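Local structure of CmeC (Campylobacter jejuni, 4MT4) at residues Gly21-Glu26 and Thr378-Tyr383; Lys256-Pro261 and Asn437-Val442; Lys39-Glu44 and Gln251-Lys256. The protein forms a trimeric outer-membrane channel that probably carries compounds out of the cell in a multidrug efflux system. All blocks are in the same frame, centred on the assembly; numbering follows the deposited sequence.

In the fold
Interactions 1 and 2 each pack a loop on a long helix of the barrel; interaction 3 joins two of the connecting parts. Their centres lie about 11 Å (interactions 1 and 2), about 12 Å (2 and 3) and about 19 Å (1 and 3) apart, on one side of the chain's centre. Interaction 1 uses helix 339-405 and interaction 2 the next helix, 411-445. Interaction 3 shares Lys-256 with interaction 2. Along the chain, interaction 3 is nested inside interaction 1, interactions 3 and 2 follow in series, and interactions 1 and 2 cross. Phe-258 of interaction 2 packs on Phe-41 and Phe-253 of interaction 3. The N-terminal segment and the connection between the two halves thus wrap the same region.

Interaction 1: Gly21-Glu26 and Thr378-Tyr383; sequences GALSWE and TIRLQY
Leu-23, Trp-25 and Glu-26 of the N-terminal segment pack on Arg-380 and Leu-381 of helix 339-405, a long helix of the outer membrane factor's helical barrel. Leu-23 begins a type I turn that ends at Glu-26. Its CD1 lies 3.7 Å from Arg-380 CG and equally close to Leu-381 CD2. The two leucine side chains lie alongside each other, running in opposite senses. Leu-381 also touches Asn-219 of a neighbouring subunit. In Trp-25, chi1 of 51° folds the indole back over its own turn. One face rests on Leu-23 CB and Glu-26 CG, and the edge of the six-membered ring points at Arg-380. That edge meets the guanidinium face almost perpendicularly (77°), with CH2 3.4 Å from Arg-380 NH2. Glu-26 closes the turn. Its OE1 accepts a nearly straight bond from Leu-23 N (2.9 Å, 167°) and also pairs with Arg-376. Its OE2 is 3.8 Å from Arg-380 CG. Arg-380 NE is 4.3 Å from Glu-26 OE2, which lies well out of the guanidinium plane. Arg-380 forms its salt bridge with Asp-384 instead. The contact thus rests on van der Waals packing, and the Glu-26 and Arg-380 charges probably add only a weak attraction.

Interaction 2: Lys256-Pro261 and Asn437-Val442; sequences KEFDIP and NSIVDV
Phe-258 and Ile-439 run roughly perpendicular where a loop packs on helix 411-445, part of the helical barrel of this outer membrane factor fold. The loop belongs to the connection between helix 240-245 and helix 273-293. Ile-439 meets the phenylalanine with both branches. Its CG2 sits over one ring face, offset toward the rim and 4.1 Å from Phe-258 CG. The other branch touches the ring at a single corner, CD1 lying 3.9 Å from Phe-258 CD1. That same methyl turns to the second loop residue, Ile-260, and lies 3.8 Å from its CD1. Ile-260 likewise lies crosswise to both Ile-439 and Val-442. With chi1 at 61° and chi2 extended, its CG1 branch reaches CD1 out to the helix. Asp-259, between the two apolar residues, is the centre of an inverse gamma turn. Phe-258 and Ile-260 both direct their side chains toward the helix. All the touching residues are buried. Arg-376 of helix 339-405 borders Ile-439 and Val-442. At the end of the loop segment, Val-442 CG1 lies 4.1 Å from Ile-260 CD1 and 3.9 Å from Pro-261 O.

Interaction 3: Lys39-Glu44 and Gln251-Lys256; sequences KDFDDE and QVFNLK
The N-cap of helix 44-56 and the 3-10 segment before it meet the loop that follows helix 240-245. Asp-43 is the N-cap residue, and its carboxylate stacks on the amide of Gln-251 with the planes 5° apart. The two side chains approach from opposing sides and overlap, Gln-251 CB lying 3.5 Å from Asp-43 OD2. Tyr-163 also binds Asp-43 OD2, and a water donates to that oxygen and to Gln-251 O. A second water accepts from Glu-44 N and donates to Gln-251 OE1. The amide of Gln-251 gives a direct bond, NE2 to Asp-42 O (2.9 Å, 157°), from above the carbonyl plane. Lys-256 has a chain bent at chi3 (-67°). Its NZ binds Asp-40 O at 3.0 Å, a backbone oxygen of the 3-10 segment. It also forms a salt bridge with Asp-42 OD2, just after that segment, at 3.0 Å on the syn side. Between these polar ends, Phe-41 and Phe-253 touch edge to edge, with Phe-41 CD1 3.7 Å from Phe-253 CE1. Phe-164 meets the Phe-41 ring edge-to-face, and Phe-258 packs on both phenylalanines. Asp-43 OD1 caps Leu-46 N by a weak hydrogen bond, as an N-cap aspartate does at the start of a helix.

Interaction 1: Gly21-Glu26 and Thr378-Tyr383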
# COMPACT_ATOMS: atom_id res chain seq x y z
N GLY B 21 -21.20 -17.48 -18.38
CA GLY B 21 -21.73 -17.35 -17.04
C GLY B 21 -23.19 -17.75 -16.95
O GLY B 21 -23.93 -17.28 -16.08
N ALA B 22 -23.61 -18.64 -17.84
CA ALA B 22 -25.00 -19.10 -17.86
C ALA B 22 -25.08 -20.62 -17.72
O ALA B 22 -24.36 -21.35 -18.41
CB ALA B 22 -25.69 -18.64 -19.13
N LEU B 23 -25.95 -21.08 -16.83
CA LEU B 23 -26.19 -22.51 -16.69
C LEU B 23 -26.99 -23.02 -17.88
O LEU B 23 -27.65 -22.24 -18.57
CB LEU B 23 -26.92 -22.81 -15.37
CG LEU B 23 -26.12 -22.54 -14.09
CD1 LEU B 23 -26.96 -22.82 -12.86
CD2 LEU B 23 -24.84 -23.36 -14.08
N SER B 24 -26.94 -24.33 -18.11
CA SER B 24 -27.57 -24.94 -19.28
C SER B 24 -29.09 -24.74 -19.30
O SER B 24 -29.70 -24.74 -20.37
CB SER B 24 -27.24 -26.43 -19.34
OG SER B 24 -27.55 -27.07 -18.11
N TRP B 25 -29.68 -24.56 -18.13
CA TRP B 25 -31.12 -24.31 -18.03
C TRP B 25 -31.42 -22.84 -17.79
O TRP B 25 -32.56 -22.46 -17.51
CB TRP B 25 -31.74 -25.17 -16.92
CG TRP B 25 -31.03 -25.07 -15.60
CD1 TRP B 25 -30.04 -25.88 -15.14
CD2 TRP B 25 -31.27 -24.11 -14.57
NE1 TRP B 25 -29.64 -25.49 -13.89
CE2 TRP B 25 -30.39 -24.40 -13.51
CE3 TRP B 25 -32.15 -23.03 -14.43
CZ2 TRP B 25 -30.35 -23.65 -12.34
CZ3 TRP B 25 -32.11 -22.28 -13.27
CH2 TRP B 25 -31.22 -22.60 -12.24
N GLU B 26 -30.38 -22.00 -17.89
CA GLU B 26 -30.53 -20.57 -17.69
C GLU B 26 -30.49 -19.81 -19.01
O GLU B 26 -29.82 -20.22 -19.96
CB GLU B 26 -29.43 -20.04 -16.76
CG GLU B 26 -29.69 -20.30 -15.28
CD GLU B 26 -28.62 -19.69 -14.39
OE1 GLU B 26 -27.48 -19.53 -14.85
OE2 GLU B 26 -28.94 -19.37 -13.22
N THR B 378 -21.55 -21.14 -10.71
CA THR B 378 -21.10 -22.27 -9.91
C THR B 378 -21.72 -22.23 -8.52
O THR B 378 -22.16 -23.25 -7.99
CB THR B 378 -19.57 -22.31 -9.79
OG1 THR B 378 -18.98 -22.39 -11.09
CG2 THR B 378 -19.13 -23.52 -8.97
N ILE B 379 -21.76 -21.04 -7.93
CA ILE B 379 -22.36 -20.85 -6.61
C ILE B 379 -23.88 -21.05 -6.71
O ILE B 379 -24.53 -21.44 -5.74
CB ILE B 379 -22.02 -19.46 -6.03
CG1 ILE B 379 -20.51 -19.31 -5.85
CG2 ILE B 379 -22.69 -19.25 -4.69
CD1 ILE B 379 -20.08 -17.92 -5.45
N ARG B 380 -24.43 -20.79 -7.89
CA ARG B 380 -25.85 -21.04 -8.14
C ARG B 380 -26.16 -22.52 -7.97
O ARG B 380 -27.21 -22.89 -7.43
CB ARG B 380 -26.24 -20.57 -9.54
CG ARG B 380 -27.70 -20.82 -9.89
CD ARG B 380 -28.63 -20.15 -8.88
NE ARG B 380 -30.03 -20.40 -9.20
CZ ARG B 380 -30.72 -21.47 -8.79
NH1 ARG B 380 -30.12 -22.39 -8.04
NH2 ARG B 380 -31.99 -21.61 -9.12
N LEU B 381 -25.25 -23.37 -8.43
CA LEU B 381 -25.38 -24.81 -8.25
C LEU B 381 -25.23 -25.17 -6.78
O LEU B 381 -25.96 -26.01 -6.26
CB LEU B 381 -24.33 -25.56 -9.08
CG LEU B 381 -24.42 -25.41 -10.60
CD1 LEU B 381 -23.29 -26.17 -11.28
CD2 LEU B 381 -25.77 -25.89 -11.11
N GLN B 382 -24.28 -24.52 -6.11
CA GLN B 382 -24.02 -24.74 -4.70
C GLN B 382 -25.24 -24.41 -3.84
O GLN B 382 -25.44 -24.99 -2.78
CB GLN B 382 -22.82 -23.92 -4.23
CG GLN B 382 -21.49 -24.38 -4.78
CD GLN B 382 -20.32 -23.60 -4.20
OE1 GLN B 382 -19.35 -24.19 -3.73
NE2 GLN B 382 -20.41 -22.28 -4.24
N TYR B 383 -26.05 -23.46 -4.31
CA TYR B 383 -27.26 -23.06 -3.60
C TYR B 383 -28.21 -24.24 -3.47
O TYR B 383 -28.75 -24.51 -2.40
CB TYR B 383 -27.94 -21.90 -4.32
CG TYR B 383 -28.94 -21.15 -3.46
CD1 TYR B 383 -30.23 -21.63 -3.28
CD2 TYR B 383 -28.60 -19.96 -2.85
CE1 TYR B 383 -31.15 -20.95 -2.50
CE2 TYR B 383 -29.51 -19.26 -2.07
CZ TYR B 383 -30.78 -19.76 -1.90
OH TYR B 383 -31.69 -19.08 -1.12

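Interaction 2: Lys256-Pro261 and Asn437-Val442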
# COMPACT_ATOMS: atom_id res chain seq x y z
N LYS B 256 -33.92 -15.16 -5.96
CA LYS B 256 -34.66 -14.75 -7.15
C LYS B 256 -33.71 -14.75 -8.34
O LYS B 256 -32.53 -15.09 -8.20
CB LYS B 256 -35.28 -13.36 -6.96
CG LYS B 256 -34.28 -12.27 -6.60
CD LYS B 256 -34.94 -10.90 -6.51
CE LYS B 256 -35.43 -10.43 -7.87
NZ LYS B 256 -35.97 -9.05 -7.81
N GLU B 257 -34.21 -14.38 -9.51
CA GLU B 257 -33.37 -14.26 -10.69
C GLU B 257 -33.06 -12.79 -10.99
O GLU B 257 -33.94 -11.94 -10.92
CB GLU B 257 -34.03 -14.91 -11.90
CG GLU B 257 -33.28 -14.68 -13.21
CD GLU B 257 -31.88 -15.26 -13.21
OE1 GLU B 257 -31.60 -16.17 -12.39
OE2 GLU B 257 -31.05 -14.81 -14.02
N PHE B 258 -31.80 -12.52 -11.30
CA PHE B 258 -31.35 -11.15 -11.56
C PHE B 258 -30.98 -10.94 -13.02
O PHE B 258 -30.38 -11.81 -13.66
CB PHE B 258 -30.15 -10.82 -10.67
CG PHE B 258 -30.43 -10.91 -9.20
CD1 PHE B 258 -30.31 -12.11 -8.52
CD2 PHE B 258 -30.83 -9.79 -8.49
CE1 PHE B 258 -30.58 -12.20 -7.17
CE2 PHE B 258 -31.09 -9.86 -7.13
CZ PHE B 258 -30.97 -11.07 -6.47
N ASP B 259 -31.35 -9.78 -13.55
CA ASP B 259 -31.01 -9.42 -14.93
C ASP B 259 -29.57 -8.93 -15.03
O ASP B 259 -29.31 -7.73 -15.12
CB ASP B 259 -31.97 -8.35 -15.46
CG ASP B 259 -32.26 -7.26 -14.44
OD1 ASP B 259 -31.59 -7.23 -13.39
OD2 ASP B 259 -33.16 -6.43 -14.70
N ILE B 260 -28.63 -9.88 -15.02
CA ILE B 260 -27.21 -9.55 -15.13
C ILE B 260 -26.58 -10.29 -16.31
O ILE B 260 -27.07 -11.35 -16.71
CB ILE B 260 -26.46 -9.91 -13.83
CG1 ILE B 260 -26.56 -11.41 -13.54
CG2 ILE B 260 -26.99 -9.10 -12.66
CD1 ILE B 260 -25.79 -11.85 -12.32
N PRO B 261 -25.51 -9.72 -16.88
CA PRO B 261 -24.81 -10.35 -18.01
C PRO B 261 -24.32 -11.77 -17.69
O PRO B 261 -23.97 -12.06 -16.55
CB PRO B 261 -23.63 -9.41 -18.26
CG PRO B 261 -24.10 -8.09 -17.77
CD PRO B 261 -24.96 -8.39 -16.57
N ASN B 437 -23.43 -11.98 -2.95
CA ASN B 437 -22.22 -11.23 -3.24
C ASN B 437 -21.63 -11.59 -4.60
O ASN B 437 -20.87 -10.81 -5.18
CB ASN B 437 -21.17 -11.45 -2.15
CG ASN B 437 -21.54 -10.79 -0.84
OD1 ASN B 437 -22.46 -9.97 -0.78
ND2 ASN B 437 -20.83 -11.14 0.23
N SER B 438 -21.97 -12.77 -5.10
CA SER B 438 -21.52 -13.19 -6.42
C SER B 438 -22.24 -12.38 -7.49
O SER B 438 -21.68 -12.11 -8.55
CB SER B 438 -21.76 -14.69 -6.63
OG SER B 438 -23.14 -14.96 -6.84
N ILE B 439 -23.48 -12.00 -7.20
CA ILE B 439 -24.25 -11.14 -8.09
C ILE B 439 -23.58 -9.78 -8.20
O ILE B 439 -23.43 -9.23 -9.29
CB ILE B 439 -25.70 -10.96 -7.60
CG1 ILE B 439 -26.39 -12.31 -7.46
CG2 ILE B 439 -26.47 -10.06 -8.55
CD1 ILE B 439 -26.51 -13.08 -8.76
N VAL B 440 -23.17 -9.24 -7.06
CA VAL B 440 -22.52 -7.94 -6.99
C VAL B 440 -21.19 -7.93 -7.75
O VAL B 440 -20.89 -6.97 -8.46
CB VAL B 440 -22.26 -7.53 -5.52
CG1 VAL B 440 -21.59 -6.16 -5.45
CG2 VAL B 440 -23.57 -7.52 -4.75
N ASP B 441 -20.42 -9.00 -7.60
CA ASP B 441 -19.13 -9.12 -8.27
C ASP B 441 -19.27 -9.04 -9.79
O ASP B 441 -18.46 -8.41 -10.46
CB ASP B 441 -18.44 -10.43 -7.88
CG ASP B 441 -17.86 -10.39 -6.48
OD1 ASP B 441 -17.48 -9.29 -6.03
OD2 ASP B 441 -17.77 -11.46 -5.83
N VAL B 442 -20.32 -9.67 -10.32
CA VAL B 442 -20.62 -9.60 -11.74
C VAL B 442 -20.99 -8.18 -12.14
O VAL B 442 -20.46 -7.64 -13.12
CB VAL B 442 -21.77 -10.55 -12.13
CG1 VAL B 442 -22.16 -10.35 -13.59
CG2 VAL B 442 -21.38 -12.00 -11.87

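Interaction 3: Lys39-Glu44 and Gln251-Lys256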
# COMPACT_ATOMS: atom_id res chain seq x y z
N LYS B 39 -31.20 -2.10 -5.83
CA LYS B 39 -32.61 -2.11 -5.44
C LYS B 39 -33.34 -3.36 -5.94
O LYS B 39 -34.48 -3.61 -5.57
CB LYS B 39 -33.32 -0.86 -5.95
CG LYS B 39 -32.88 0.43 -5.28
CD LYS B 39 -33.77 1.60 -5.67
CE LYS B 39 -33.39 2.85 -4.89
NZ LYS B 39 -34.28 4.00 -5.21
N ASP B 40 -32.67 -4.14 -6.78
CA ASP B 40 -33.25 -5.37 -7.32
C ASP B 40 -33.17 -6.52 -6.32
O ASP B 40 -33.63 -7.63 -6.60
CB ASP B 40 -32.57 -5.76 -8.63
CG ASP B 40 -32.98 -4.87 -9.79
OD1 ASP B 40 -34.14 -4.42 -9.81
OD2 ASP B 40 -32.14 -4.62 -10.68
N PHE B 41 -32.58 -6.25 -5.16
CA PHE B 41 -32.55 -7.22 -4.08
C PHE B 41 -33.83 -7.16 -3.26
O PHE B 41 -34.07 -8.00 -2.39
CB PHE B 41 -31.34 -6.99 -3.17
CG PHE B 41 -30.03 -7.43 -3.77
CD1 PHE B 41 -29.72 -8.78 -3.87
CD2 PHE B 41 -29.11 -6.50 -4.22
CE1 PHE B 41 -28.52 -9.19 -4.42
CE2 PHE B 41 -27.91 -6.91 -4.77
CZ PHE B 41 -27.62 -8.25 -4.87
N ASP B 42 -34.65 -6.15 -3.56
CA ASP B 42 -35.94 -5.94 -2.90
C ASP B 42 -35.77 -5.84 -1.38
O ASP B 42 -36.57 -6.37 -0.62
CB ASP B 42 -36.91 -7.07 -3.26
CG ASP B 42 -36.91 -7.39 -4.74
OD1 ASP B 42 -36.78 -6.46 -5.56
OD2 ASP B 42 -37.04 -8.58 -5.10
N ASP B 43 -34.72 -5.15 -0.97
CA ASP B 43 -34.41 -4.97 0.45
C ASP B 43 -34.37 -3.48 0.79
O ASP B 43 -33.46 -2.77 0.39
CB ASP B 43 -33.07 -5.64 0.79
CG ASP B 43 -32.84 -5.78 2.28
OD1 ASP B 43 -33.43 -5.01 3.07
OD2 ASP B 43 -32.06 -6.67 2.67
N GLU B 44 -35.37 -3.02 1.55
CA GLU B 44 -35.46 -1.61 1.90
C GLU B 44 -34.36 -1.23 2.89
O GLU B 44 -33.90 -0.09 2.91
CB GLU B 44 -36.84 -1.29 2.48
CG GLU B 44 -37.23 0.18 2.32
CD GLU B 44 -37.29 0.60 0.86
OE1 GLU B 44 -36.46 1.43 0.45
OE2 GLU B 44 -38.17 0.10 0.14
N GLN B 251 -32.83 -7.80 6.37
CA GLN B 251 -33.82 -8.66 5.73
C GLN B 251 -33.13 -9.86 5.09
O GLN B 251 -32.14 -9.71 4.38
CB GLN B 251 -34.61 -7.88 4.69
CG GLN B 251 -35.41 -8.74 3.73
CD GLN B 251 -36.08 -7.93 2.64
OE1 GLN B 251 -36.76 -6.94 2.92
NE2 GLN B 251 -35.90 -8.34 1.39
N VAL B 252 -33.67 -11.05 5.34
CA VAL B 252 -33.13 -12.29 4.79
C VAL B 252 -33.17 -12.30 3.26
O VAL B 252 -34.17 -11.92 2.65
CB VAL B 252 -33.89 -13.52 5.34
CG1 VAL B 252 -33.75 -14.73 4.41
CG2 VAL B 252 -33.41 -13.86 6.74
N PHE B 253 -32.07 -12.73 2.65
CA PHE B 253 -31.99 -12.84 1.20
C PHE B 253 -32.73 -14.07 0.70
O PHE B 253 -32.46 -15.19 1.11
CB PHE B 253 -30.52 -12.90 0.75
CG PHE B 253 -30.35 -13.16 -0.72
CD1 PHE B 253 -30.49 -12.13 -1.64
CD2 PHE B 253 -30.04 -14.43 -1.19
CE1 PHE B 253 -30.33 -12.36 -2.99
CE2 PHE B 253 -29.89 -14.67 -2.54
CZ PHE B 253 -30.03 -13.63 -3.44
N ASN B 254 -33.68 -13.84 -0.21
CA ASN B 254 -34.40 -14.93 -0.85
C ASN B 254 -34.03 -15.07 -2.32
O ASN B 254 -33.93 -14.08 -3.04
CB ASN B 254 -35.91 -14.73 -0.70
CG ASN B 254 -36.48 -15.47 0.50
OD1 ASN B 254 -35.75 -16.06 1.29
ND2 ASN B 254 -37.80 -15.43 0.64
N LEU B 255 -33.84 -16.31 -2.75
CA LEU B 255 -33.35 -16.59 -4.10
C LEU B 255 -34.34 -16.14 -5.17
O LEU B 255 -35.45 -16.67 -5.28
CB LEU B 255 -33.04 -18.09 -4.25
CG LEU B 255 -32.29 -18.57 -5.50
CD1 LEU B 255 -33.24 -18.91 -6.65
CD2 LEU B 255 -31.24 -17.56 -5.93
N LYS B 256 -33.92 -15.16 -5.96
CA LYS B 256 -34.66 -14.75 -7.15
C LYS B 256 -33.71 -14.75 -8.34
O LYS B 256 -32.53 -15.09 -8.20
CB LYS B 256 -35.28 -13.36 -6.96
CG LYS B 256 -34.28 -12.27 -6.60
CD LYS B 256 -34.94 -10.90 -6.51
CE LYS B 256 -35.43 -10.43 -7.87
NZ LYS B 256 -35.97 -9.05 -7.81
O HOH W 1 -32.16 -9.20 1.80
O HOH W 2 -37.79 -4.46 2.90